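Local coordinates for protein 2-oxoglutarate dehydrogenase E3 component (Thermus thermophilus, PDB 2YQU) that probably reoxidises protein-bound dihydrolipoyl groups with NAD+, using a redox-active disulfide and bound FAD, as part of a 2-oxo acid dehydrogenase complex, at residues I135-A140 against E267-E272; A111-E116 against R131-A136; E272-S277 against P295-I300. All coordinates share one frame; numbering follows the deposited sequence.

Interaction 1. Residues I135-A140 against E267-E272; sequences IATGSA and EGLSLE. With FAD (flavin-adenine dinucleotide), chain D.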
loop_
_atom_site.group_PDB
_atom_site.type_symbol
_atom_site.label_atom_id
_atom_site.label_comp_id
_atom_site.label_asym_id
_atom_site.label_seq_id
_atom_site.Cartn_x
_atom_site.Cartn_y
_atom_site.Cartn_z
ATOM N N ILE A 135 -13.000 -15.566 27.099
ATOM C CA ILE A 135 -14.120 -15.859 26.200
ATOM C C ILE A 135 -13.905 -15.120 24.887
ATOM O O ILE A 135 -13.893 -13.891 24.865
ATOM C CB ILE A 135 -15.464 -15.440 26.824
ATOM C CG1 ILE A 135 -15.678 -16.149 28.172
ATOM C CG2 ILE A 135 -16.615 -15.785 25.878
ATOM C CD1 ILE A 135 -16.736 -15.530 29.023
ATOM N N ALA A 136 -13.761 -15.892 23.813
ATOM C CA ALA A 136 -13.518 -15.385 22.472
ATOM C C ALA A 136 -14.361 -16.189 21.476
ATOM O O ALA A 136 -13.856 -16.691 20.476
ATOM C CB ALA A 136 -12.023 -15.469 22.141
ATOM N N THR A 137 -15.655 -16.279 21.780
ATOM C CA THR A 137 -16.614 -17.086 21.018
ATOM C C THR A 137 -17.187 -16.430 19.758
ATOM O O THR A 137 -17.964 -17.047 19.025
ATOM C CB THR A 137 -17.784 -17.510 21.945
ATOM O OG1 THR A 137 -18.264 -16.395 22.706
ATOM C CG2 THR A 137 -17.310 -18.495 22.977
ATOM N N GLY A 138 -16.822 -15.179 19.505
ATOM C CA GLY A 138 -17.103 -14.550 18.227
ATOM C C GLY A 138 -18.561 -14.198 18.004
ATOM O O GLY A 138 -19.280 -13.841 18.942
ATOM N N SER A 139 -18.992 -14.319 16.750
ATOM C CA SER A 139 -20.351 -13.964 16.344
ATOM C C SER A 139 -20.922 -14.993 15.369
ATOM O O SER A 139 -20.267 -15.978 15.026
ATOM C CB SER A 139 -20.377 -12.578 15.704
ATOM O OG SER A 139 -19.522 -12.536 14.585
ATOM N N ALA A 140 -22.161 -14.758 14.949
ATOM C CA ALA A 140 -22.829 -15.600 13.964
ATOM C C ALA A 140 -23.717 -14.719 13.100
ATOM O O ALA A 140 -24.099 -13.632 13.520
ATOM C CB ALA A 140 -23.661 -16.663 14.670
ATOM N N GLU A 267 -24.055 -19.146 22.457
ATOM C CA GLU A 267 -24.929 -20.312 22.566
ATOM C C GLU A 267 -24.159 -21.502 23.140
ATOM O O GLU A 267 -23.059 -21.804 22.698
ATOM C CB GLU A 267 -25.515 -20.667 21.193
ATOM C CG GLU A 267 -26.450 -21.868 21.179
ATOM C CD GLU A 267 -26.921 -22.229 19.776
ATOM O OE1 GLU A 267 -27.102 -21.301 18.948
ATOM O OE2 GLU A 267 -27.107 -23.442 19.502
ATOM N N GLY A 268 -24.748 -22.158 24.135
ATOM C CA GLY A 268 -24.174 -23.342 24.736
ATOM C C GLY A 268 -23.051 -23.096 25.729
ATOM O O GLY A 268 -22.427 -24.052 26.190
ATOM N N LEU A 269 -22.797 -21.834 26.063
ATOM C CA LEU A 269 -21.682 -21.462 26.932
ATOM C C LEU A 269 -22.062 -21.504 28.416
ATOM O O LEU A 269 -21.191 -21.532 29.284
ATOM C CB LEU A 269 -21.190 -20.055 26.542
ATOM C CG LEU A 269 -19.827 -19.562 27.009
ATOM C CD1 LEU A 269 -18.698 -20.546 26.702
ATOM C CD2 LEU A 269 -19.541 -18.184 26.370
ATOM N N SER A 270 -23.361 -21.506 28.706
ATOM C CA SER A 270 -23.872 -21.434 30.077
ATOM C C SER A 270 -23.141 -20.362 30.892
ATOM O O SER A 270 -22.579 -20.646 31.943
ATOM C CB SER A 270 -23.769 -22.797 30.774
ATOM O OG SER A 270 -24.526 -23.774 30.090
ATOM N N LEU A 271 -23.137 -19.133 30.376
ATOM C CA LEU A 271 -22.503 -17.995 31.043
ATOM C C LEU A 271 -22.963 -17.829 32.484
ATOM O O LEU A 271 -22.186 -17.417 33.345
ATOM C CB LEU A 271 -22.798 -16.700 30.285
ATOM C CG LEU A 271 -22.008 -16.457 29.003
ATOM C CD1 LEU A 271 -22.582 -15.261 28.256
ATOM C CD2 LEU A 271 -20.529 -16.239 29.309
ATOM N N GLU A 272 -24.239 -18.118 32.727
ATOM C CA GLU A 272 -24.827 -18.043 34.065
ATOM C C GLU A 272 -24.057 -18.834 35.140
ATOM O O GLU A 272 -24.003 -18.417 36.290
ATOM C CB GLU A 272 -26.318 -18.449 34.029
ATOM C CG GLU A 272 -26.622 -19.935 33.845
ATOM C CD GLU A 272 -26.534 -20.431 32.405
ATOM O OE1 GLU A 272 -26.591 -21.662 32.197
ATOM O OE2 GLU A 272 -26.400 -19.612 31.480
HETATM P PA FAD D . -14.379 -15.811 15.591
HETATM O O1A FAD D . -15.786 -15.933 15.140
HETATM O O2A FAD D . -13.391 -15.585 14.440
HETATM O O5B FAD D . -13.995 -17.109 16.446
HETATM C C5B FAD D . -14.900 -17.610 17.398
HETATM C C4B FAD D . -14.674 -19.104 17.486
HETATM O O4B FAD D . -15.252 -19.565 18.690
HETATM C C3B FAD D . -15.342 -19.873 16.349
HETATM O O3B FAD D . -14.383 -20.629 15.644
HETATM C C2B FAD D . -16.347 -20.776 17.039
HETATM O O2B FAD D . -16.407 -22.053 16.444
HETATM C C1B FAD D . -15.817 -20.837 18.462
HETATM N N9A FAD D . -16.791 -21.054 19.536
HETATM C C8A FAD D . -17.916 -20.325 19.826
HETATM N N7A FAD D . -18.487 -20.832 20.934
HETATM C C5A FAD D . -17.740 -21.879 21.357
HETATM C C6A FAD D . -17.860 -22.758 22.429
HETATM N N6A FAD D . -18.766 -22.596 23.391
HETATM N N1A FAD D . -16.899 -23.725 22.574
HETATM C C2A FAD D . -15.839 -23.854 21.711
HETATM N N3A FAD D . -15.723 -22.974 20.657
HETATM C C4A FAD D . -16.668 -22.020 20.490
HETATM N N1 FAD D . -12.895 -8.954 9.497
HETATM C C2 FAD D . -11.814 -8.183 9.126
HETATM O O2 FAD D . -11.157 -7.559 9.964
HETATM N N3 FAD D . -11.461 -8.103 7.802
HETATM C C4 FAD D . -12.181 -8.778 6.841
HETATM O O4 FAD D . -11.702 -8.828 5.721
HETATM C C4X FAD D . -13.274 -9.567 7.198
HETATM N N5 FAD D . -14.002 -10.251 6.238
HETATM C C5X FAD D . -15.085 -11.033 6.635
HETATM C C6 FAD D . -15.819 -11.720 5.663
HETATM C C7 FAD D . -16.913 -12.510 6.042
HETATM C C7M FAD D . -17.615 -13.317 4.981
HETATM C C8 FAD D . -17.266 -12.614 7.384
HETATM C C8M FAD D . -18.215 -13.685 7.857
HETATM C C9 FAD D . -16.534 -11.924 8.351
HETATM C C9A FAD D . -15.446 -11.123 7.982
HETATM N N10 FAD D . -14.715 -10.418 8.941
HETATM C C10 FAD D . -13.632 -9.649 8.542
HETATM C "C1'" FAD D . -15.119 -10.370 10.392
HETATM C "C2'" FAD D . -14.248 -11.367 11.163
HETATM O "O2'" FAD D . -14.416 -12.679 10.649
HETATM C "C3'" FAD D . -14.512 -11.325 12.665
HETATM O "O3'" FAD D . -14.430 -9.990 13.126
HETATM C "C4'" FAD D . -13.483 -12.156 13.424
HETATM O "O4'" FAD D . -13.513 -13.493 12.988
HETATM C "C5'" FAD D . -13.718 -12.058 14.935
HETATM O "O5'" FAD D . -12.812 -12.892 15.623
HETATM P P FAD D . -13.221 -13.560 17.027
HETATM O O1P FAD D . -12.041 -14.293 17.577
HETATM O O2P FAD D . -13.867 -12.546 17.954
HETATM O O3P FAD D . -14.377 -14.636 16.694
#
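I135 reaches L269 and L271 with two different methyls: its CG2 lies 3.8 Å from CD2 of L269, while its CD1, at the end of the longer branch, comes within 3.9 Å of CD2 of L271. A branched residue suits this place because it offers both methyls from one strand position, and the side chains cross at a slant. At A136 the backbone turns to the cofactor, the carbonyl O lying 3.4 Å from C5B of FAD. T137 stands between protein and ligand. With OG1 tucked over the backbone, flanked by N and C (chi1 47°), it bonds to the backbone O of Y265; its CG2 then packs 3.3 Å from N7A of FAD, almost straight over it, and 4.1 Å from CD2 of L269. L269 sets its CD1 over the same face of the adenine, 3.9 Å from N6A of FAD. G138 passes close by the pyrophosphate, its CA 3.1 Å from O3P; a CB there would run into O1A, and the positive phi also suits glycine. S139 turns its hydroxyl to D302 and R262. Between the two segments, then, the chemistry is purely apolar: the hydroxyls of T137 and S139 bond outside the contact, methyls meet by van der Waals fit without directional bonds, and T137 and L269 give the adenine apolar packing.

Interaction 2. Residues A111-E116 against R131-A136; sequences ARFLSE and RYILIA. With FAD (flavin-adenine dinucleotide), chain D.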
loop_
_atom_site.group_PDB
_atom_site.type_symbol
_atom_site.label_atom_id
_atom_site.label_comp_id
_atom_site.label_asym_id
_atom_site.label_seq_id
_atom_site.Cartn_x
_atom_site.Cartn_y
_atom_site.Cartn_z
ATOM N N ALA A 111 -17.149 -25.708 24.625
ATOM C CA ALA A 111 -16.892 -25.328 26.012
ATOM C C ALA A 111 -18.153 -24.762 26.646
ATOM O O ALA A 111 -18.821 -23.919 26.056
ATOM C CB ALA A 111 -15.777 -24.308 26.085
ATOM N N ARG A 112 -18.438 -25.213 27.865
ATOM C CA ARG A 112 -19.579 -24.756 28.646
ATOM C C ARG A 112 -19.148 -24.555 30.097
ATOM O O ARG A 112 -18.583 -25.462 30.699
ATOM C CB ARG A 112 -20.696 -25.799 28.578
ATOM C CG ARG A 112 -22.019 -25.368 29.177
ATOM C CD ARG A 112 -23.049 -26.488 29.204
ATOM N NE ARG A 112 -22.926 -27.273 30.425
ATOM C CZ ARG A 112 -23.686 -28.308 30.737
ATOM N NH1 ARG A 112 -24.653 -28.724 29.918
ATOM N NH2 ARG A 112 -23.475 -28.935 31.883
ATOM N N PHE A 113 -19.417 -23.378 30.655
ATOM C CA PHE A 113 -19.060 -23.083 32.044
ATOM C C PHE A 113 -19.799 -24.001 33.031
ATOM O O PHE A 113 -21.003 -24.203 32.923
ATOM C CB PHE A 113 -19.374 -21.627 32.404
ATOM C CG PHE A 113 -18.375 -20.628 31.874
ATOM C CD1 PHE A 113 -18.677 -19.843 30.775
ATOM C CD2 PHE A 113 -17.138 -20.466 32.494
ATOM C CE1 PHE A 113 -17.762 -18.922 30.293
ATOM C CE2 PHE A 113 -16.222 -19.550 32.016
ATOM C CZ PHE A 113 -16.537 -18.772 30.922
ATOM N N LEU A 114 -19.043 -24.549 33.975
ATOM C CA LEU A 114 -19.576 -25.302 35.110
ATOM C C LEU A 114 -19.540 -24.428 36.357
ATOM O O LEU A 114 -20.445 -24.489 37.190
ATOM C CB LEU A 114 -18.742 -26.565 35.333
ATOM C CG LEU A 114 -19.146 -27.873 34.640
ATOM C CD1 LEU A 114 -19.983 -27.695 33.382
ATOM C CD2 LEU A 114 -17.904 -28.706 34.357
ATOM N N SER A 115 -18.479 -23.633 36.479
ATOM C CA SER A 115 -18.341 -22.618 37.520
ATOM C C SER A 115 -17.504 -21.465 36.963
ATOM O O SER A 115 -17.199 -21.439 35.764
ATOM C CB SER A 115 -17.655 -23.213 38.749
ATOM O OG SER A 115 -16.295 -23.492 38.480
ATOM N N GLU A 116 -17.117 -20.526 37.824
ATOM C CA GLU A 116 -16.267 -19.410 37.396
ATOM C C GLU A 116 -14.844 -19.846 37.020
ATOM O O GLU A 116 -14.129 -19.104 36.352
ATOM C CB GLU A 116 -16.216 -18.303 38.464
ATOM C CG GLU A 116 -15.816 -18.757 39.857
ATOM C CD GLU A 116 -15.404 -17.613 40.770
ATOM O OE1 GLU A 116 -15.793 -16.450 40.508
ATOM O OE2 GLU A 116 -14.684 -17.885 41.761
ATOM N N ARG A 131 -6.692 -20.531 35.901
ATOM C CA ARG A 131 -6.608 -19.334 36.725
ATOM C C ARG A 131 -7.381 -18.201 36.060
ATOM O O ARG A 131 -8.134 -17.487 36.718
ATOM C CB ARG A 131 -5.144 -18.936 36.929
ATOM C CG ARG A 131 -4.935 -17.700 37.792
ATOM C CD ARG A 131 -3.476 -17.410 38.107
ATOM N NE ARG A 131 -3.334 -16.334 39.090
ATOM C CZ ARG A 131 -2.191 -15.708 39.370
ATOM N NH1 ARG A 131 -1.063 -16.033 38.743
ATOM N NH2 ARG A 131 -2.177 -14.742 40.286
ATOM N N TYR A 132 -7.174 -18.056 34.748
ATOM C CA TYR A 132 -7.844 -17.061 33.923
ATOM C C TYR A 132 -8.595 -17.755 32.785
ATOM O O TYR A 132 -8.121 -18.743 32.245
ATOM C CB TYR A 132 -6.822 -16.119 33.298
ATOM C CG TYR A 132 -6.026 -15.320 34.289
ATOM C CD1 TYR A 132 -4.725 -15.681 34.622
ATOM C CD2 TYR A 132 -6.567 -14.183 34.876
ATOM C CE1 TYR A 132 -3.988 -14.930 35.535
ATOM C CE2 TYR A 132 -5.843 -13.428 35.790
ATOM C CZ TYR A 132 -4.556 -13.809 36.111
ATOM O OH TYR A 132 -3.835 -13.062 37.013
ATOM N N ILE A 133 -9.765 -17.236 32.433
ATOM C CA ILE A 133 -10.531 -17.734 31.291
ATOM C C ILE A 133 -10.805 -16.562 30.361
ATOM O O ILE A 133 -11.154 -15.485 30.826
ATOM C CB ILE A 133 -11.840 -18.361 31.755
ATOM C CG1 ILE A 133 -11.536 -19.511 32.719
ATOM C CG2 ILE A 133 -12.665 -18.844 30.557
ATOM C CD1 ILE A 133 -12.756 -20.131 33.337
ATOM N N LEU A 134 -10.637 -16.794 29.065
ATOM C CA LEU A 134 -10.796 -15.772 28.048
ATOM C C LEU A 134 -11.863 -16.245 27.084
ATOM O O LEU A 134 -11.653 -17.222 26.371
ATOM C CB LEU A 134 -9.481 -15.567 27.302
ATOM C CG LEU A 134 -9.509 -14.615 26.107
ATOM C CD1 LEU A 134 -9.931 -13.224 26.525
ATOM C CD2 LEU A 134 -8.146 -14.598 25.440
ATOM N N ILE A 135 -13.000 -15.566 27.099
ATOM C CA ILE A 135 -14.120 -15.859 26.200
ATOM C C ILE A 135 -13.905 -15.120 24.887
ATOM O O ILE A 135 -13.893 -13.891 24.865
ATOM C CB ILE A 135 -15.464 -15.440 26.824
ATOM C CG1 ILE A 135 -15.678 -16.149 28.172
ATOM C CG2 ILE A 135 -16.615 -15.785 25.878
ATOM C CD1 ILE A 135 -16.736 -15.530 29.023
ATOM N N ALA A 136 -13.761 -15.892 23.813
ATOM C CA ALA A 136 -13.518 -15.385 22.472
ATOM C C ALA A 136 -14.361 -16.189 21.476
ATOM O O ALA A 136 -13.856 -16.691 20.476
ATOM C CB ALA A 136 -12.023 -15.469 22.141
HETATM P PA FAD D . -14.379 -15.811 15.591
HETATM O O1A FAD D . -15.786 -15.933 15.140
HETATM O O2A FAD D . -13.391 -15.585 14.440
HETATM O O5B FAD D . -13.995 -17.109 16.446
HETATM C C5B FAD D . -14.900 -17.610 17.398
HETATM C C4B FAD D . -14.674 -19.104 17.486
HETATM O O4B FAD D . -15.252 -19.565 18.690
HETATM C C3B FAD D . -15.342 -19.873 16.349
HETATM O O3B FAD D . -14.383 -20.629 15.644
HETATM C C2B FAD D . -16.347 -20.776 17.039
HETATM O O2B FAD D . -16.407 -22.053 16.444
HETATM C C1B FAD D . -15.817 -20.837 18.462
HETATM N N9A FAD D . -16.791 -21.054 19.536
HETATM C C8A FAD D . -17.916 -20.325 19.826
HETATM N N7A FAD D . -18.487 -20.832 20.934
HETATM C C5A FAD D . -17.740 -21.879 21.357
HETATM C C6A FAD D . -17.860 -22.758 22.429
HETATM N N6A FAD D . -18.766 -22.596 23.391
HETATM N N1A FAD D . -16.899 -23.725 22.574
HETATM C C2A FAD D . -15.839 -23.854 21.711
HETATM N N3A FAD D . -15.723 -22.974 20.657
HETATM C C4A FAD D . -16.668 -22.020 20.490
HETATM N N1 FAD D . -12.895 -8.954 9.497
HETATM C C2 FAD D . -11.814 -8.183 9.126
HETATM O O2 FAD D . -11.157 -7.559 9.964
HETATM N N3 FAD D . -11.461 -8.103 7.802
HETATM C C4 FAD D . -12.181 -8.778 6.841
HETATM O O4 FAD D . -11.702 -8.828 5.721
HETATM C C4X FAD D . -13.274 -9.567 7.198
HETATM N N5 FAD D . -14.002 -10.251 6.238
HETATM C C5X FAD D . -15.085 -11.033 6.635
HETATM C C6 FAD D . -15.819 -11.720 5.663
HETATM C C7 FAD D . -16.913 -12.510 6.042
HETATM C C7M FAD D . -17.615 -13.317 4.981
HETATM C C8 FAD D . -17.266 -12.614 7.384
HETATM C C8M FAD D . -18.215 -13.685 7.857
HETATM C C9 FAD D . -16.534 -11.924 8.351
HETATM C C9A FAD D . -15.446 -11.123 7.982
HETATM N N10 FAD D . -14.715 -10.418 8.941
HETATM C C10 FAD D . -13.632 -9.649 8.542
HETATM C "C1'" FAD D . -15.119 -10.370 10.392
HETATM C "C2'" FAD D . -14.248 -11.367 11.163
HETATM O "O2'" FAD D . -14.416 -12.679 10.649
HETATM C "C3'" FAD D . -14.512 -11.325 12.665
HETATM O "O3'" FAD D . -14.430 -9.990 13.126
HETATM C "C4'" FAD D . -13.483 -12.156 13.424
HETATM O "O4'" FAD D . -13.513 -13.493 12.988
HETATM C "C5'" FAD D . -13.718 -12.058 14.935
HETATM O "O5'" FAD D . -12.812 -12.892 15.623
HETATM P P FAD D . -13.221 -13.560 17.027
HETATM O O1P FAD D . -12.041 -14.293 17.577
HETATM O O2P FAD D . -13.867 -12.546 17.954
HETATM O O3P FAD D . -14.377 -14.636 16.694
#
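The phenyl ring of F113 meets I133 and I135 with its edge: the CD1 methyls of both isoleucines lie near the ring plane at the rim. CE2 of F113 is 3.8 Å from CD1 of I133, and CZ is equally close, 3.8 Å, to CD1 of I135, whose CG1 lies in the plane of the ring. With CG of F113 set opposite its own carbonyl carbon (chi1 -77°), the ring is brought against the strand, running antiparallel alongside I133 and at a slant to I135. The two isoleucines, two positions apart and therefore on the same face of strand 133-135, both send branches to the ring, and their beta-branched shape suits an extended backbone. I133 CD1 also packs 3.5 Å from the backbone O of E116, an oxygen that accepts a hydrogen bond from NE2 of H296. Around the ring, I7, V119 and A274 add further apolar contacts. Putting an alanine at F113 would probably open a gap over strand 133-135 and leave the CD1 methyls of both isoleucines without their aromatic partner. At the start of strand 111-113, A111 binds the adenine by backbone alone: its N donates to N1A of FAD (2.9 Å, 155°) and its O accepts from N6A of FAD (3.0 Å, 166°). A three-stranded antiparallel meander packed against a central parallel sheet, with the adenine at their junction, is typical of the Rossmann-type FAD domain of the pyridine nucleotide-disulfide oxidoreductases.

Interaction 3. Residues E272-S277 against P295-I300; sequences ENAGLS and PHIYAI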
loop_
_atom_site.group_PDB
_atom_site.type_symbol
_atom_site.label_atom_id
_atom_site.label_comp_id
_atom_site.label_asym_id
_atom_site.label_seq_id
_atom_site.Cartn_x
_atom_site.Cartn_y
_atom_site.Cartn_z
ATOM N N GLU A 272 -24.239 -18.118 32.727
ATOM C CA GLU A 272 -24.827 -18.043 34.065
ATOM C C GLU A 272 -24.057 -18.834 35.140
ATOM O O GLU A 272 -24.003 -18.417 36.290
ATOM C CB GLU A 272 -26.318 -18.449 34.029
ATOM C CG GLU A 272 -26.622 -19.935 33.845
ATOM C CD GLU A 272 -26.534 -20.431 32.405
ATOM O OE1 GLU A 272 -26.591 -21.662 32.197
ATOM O OE2 GLU A 272 -26.400 -19.612 31.480
ATOM N N ASN A 273 -23.452 -19.953 34.761
ATOM C CA ASN A 273 -22.653 -20.752 35.693
ATOM C C ASN A 273 -21.358 -20.061 36.128
ATOM O O ASN A 273 -20.783 -20.411 37.148
ATOM C CB ASN A 273 -22.338 -22.126 35.097
ATOM C CG ASN A 273 -23.583 -22.990 34.918
ATOM O OD1 ASN A 273 -24.648 -22.692 35.464
ATOM N ND2 ASN A 273 -23.448 -24.065 34.145
ATOM N N ALA A 274 -20.901 -19.086 35.349
ATOM C CA ALA A 274 -19.750 -18.265 35.719
ATOM C C ALA A 274 -20.150 -16.980 36.441
ATOM O O ALA A 274 -19.289 -16.227 36.865
ATOM C CB ALA A 274 -18.940 -17.930 34.491
ATOM N N GLY A 275 -21.454 -16.739 36.566
ATOM C CA GLY A 275 -21.987 -15.543 37.197
ATOM C C GLY A 275 -22.039 -14.388 36.218
ATOM O O GLY A 275 -21.998 -13.227 36.618
ATOM N N LEU A 276 -22.134 -14.719 34.932
ATOM C CA LEU A 276 -22.100 -13.736 33.861
ATOM C C LEU A 276 -23.402 -13.729 33.083
ATOM O O LEU A 276 -24.145 -14.707 33.075
ATOM C CB LEU A 276 -20.956 -14.038 32.893
ATOM C CG LEU A 276 -19.558 -14.081 33.503
ATOM C CD1 LEU A 276 -18.536 -14.552 32.468
ATOM C CD2 LEU A 276 -19.185 -12.719 34.068
ATOM N N SER A 277 -23.653 -12.609 32.419
ATOM C CA SER A 277 -24.803 -12.489 31.529
ATOM C C SER A 277 -24.489 -11.585 30.342
ATOM O O SER A 277 -23.505 -10.844 30.343
ATOM C CB SER A 277 -26.019 -11.960 32.288
ATOM O OG SER A 277 -25.746 -10.721 32.902
ATOM N N PRO A 295 -13.582 -10.936 37.735
ATOM C CA PRO A 295 -12.301 -10.315 37.352
ATOM C C PRO A 295 -11.272 -11.196 36.619
ATOM O O PRO A 295 -10.480 -10.652 35.864
ATOM C CB PRO A 295 -11.717 -9.847 38.696
ATOM C CG PRO A 295 -12.843 -9.828 39.641
ATOM C CD PRO A 295 -13.802 -10.876 39.192
ATOM N N HIS A 296 -11.265 -12.506 36.858
ATOM C CA HIS A 296 -10.336 -13.414 36.178
ATOM C C HIS A 296 -10.881 -13.963 34.851
ATOM O O HIS A 296 -10.237 -14.797 34.214
ATOM C CB HIS A 296 -9.953 -14.586 37.095
ATOM C CG HIS A 296 -11.084 -15.520 37.389
ATOM N ND1 HIS A 296 -11.953 -15.323 38.440
ATOM C CD2 HIS A 296 -11.504 -16.643 36.759
ATOM C CE1 HIS A 296 -12.853 -16.292 38.451
ATOM N NE2 HIS A 296 -12.605 -17.104 37.439
ATOM N N ILE A 297 -12.079 -13.533 34.468
ATOM C CA ILE A 297 -12.668 -13.919 33.192
ATOM C C ILE A 297 -12.714 -12.687 32.313
ATOM O O ILE A 297 -13.298 -11.677 32.694
ATOM C CB ILE A 297 -14.072 -14.486 33.359
ATOM C CG1 ILE A 297 -14.051 -15.653 34.340
ATOM C CG2 ILE A 297 -14.594 -14.975 32.013
ATOM C CD1 ILE A 297 -15.395 -16.273 34.557
ATOM N N TYR A 298 -12.080 -12.788 31.155
ATOM C CA TYR A 298 -12.003 -11.709 30.191
ATOM C C TYR A 298 -12.833 -12.083 28.967
ATOM O O TYR A 298 -13.115 -13.250 28.737
ATOM C CB TYR A 298 -10.562 -11.498 29.754
ATOM C CG TYR A 298 -9.613 -10.962 30.816
ATOM C CD1 TYR A 298 -9.284 -11.717 31.937
ATOM C CD2 TYR A 298 -9.003 -9.728 30.660
ATOM C CE1 TYR A 298 -8.391 -11.236 32.895
ATOM C CE2 TYR A 298 -8.110 -9.238 31.608
ATOM C CZ TYR A 298 -7.812 -9.993 32.721
ATOM O OH TYR A 298 -6.922 -9.495 33.656
ATOM N N ALA A 299 -13.202 -11.091 28.169
ATOM C CA ALA A 299 -13.900 -11.341 26.902
ATOM C C ALA A 299 -13.432 -10.358 25.844
ATOM O O ALA A 299 -13.157 -9.202 26.154
ATOM C CB ALA A 299 -15.395 -11.234 27.092
ATOM N N ILE A 300 -13.353 -10.833 24.605
ATOM C CA ILE A 300 -12.753 -10.082 23.494
ATOM C C ILE A 300 -13.429 -10.383 22.162
ATOM O O ILE A 300 -14.139 -11.366 22.014
ATOM C CB ILE A 300 -11.252 -10.435 23.338
ATOM C CG1 ILE A 300 -11.083 -11.935 23.024
ATOM C CG2 ILE A 300 -10.453 -10.018 24.582
ATOM C CD1 ILE A 300 -9.697 -12.358 22.533
#
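I297 overlaps both A274 and L276 with its two branches. Its CD1 lies 3.9 Å from CB of A274 and 4.1 Å from CD1 of L276, while its CG2 comes within 4.0 Å of that same L276 methyl. Because CG1 stands anti to the carbonyl carbon (chi1 -55°), CD1 is carried to A274 and the L276 methyl, with CG2 meeting L276 as well, and L276 crosses it at a slant. The single CB methyl of A274 is enough to meet I297 at this spacing, whereas L276 reaches in with a longer side chain. I297 belongs to strand 297-299, an edge strand of the five-stranded parallel sheet of the FAD domain within this chain, and its neighbour I135 on strand 133-135 packs on it and on L276. The opposing loop is shaped by a type I turn, closed by the bond from N of G275 to O of E272 (3.1 Å); G275 follows with a positive phi of 84°, easily adopted by a residue without a CB. N273, in the turn, uses its ND2 to hold the backbone O of F113. On the other face of the strand Y298 points away from the loop, packing on helix 310-326, where its OH hydrogen-bonds to H323.

In the fold
From the N terminus, interaction 2 closes first: it spans the antiparallel hairpin of strands 118-121 and 127-130 and lays strand 111-113 over strand 133-135. Interaction 1 starts on the same strand, sharing I135 and A136, and closes a far longer loop that includes the second parallel sheet, strands 154-155 to 255-258, with its NAD-binding site. Interaction 3 begins at E272, where interaction 1 ends, and closes a strandless loop at strand 297-299. The three follow in series, none nested in another. Backbone bonds also join them: L269 O to F113 N, and I135 to Y298 and I300, so meander, loop and parallel sheet are stitched together, with interactions 1 and 2 bordering the adenine.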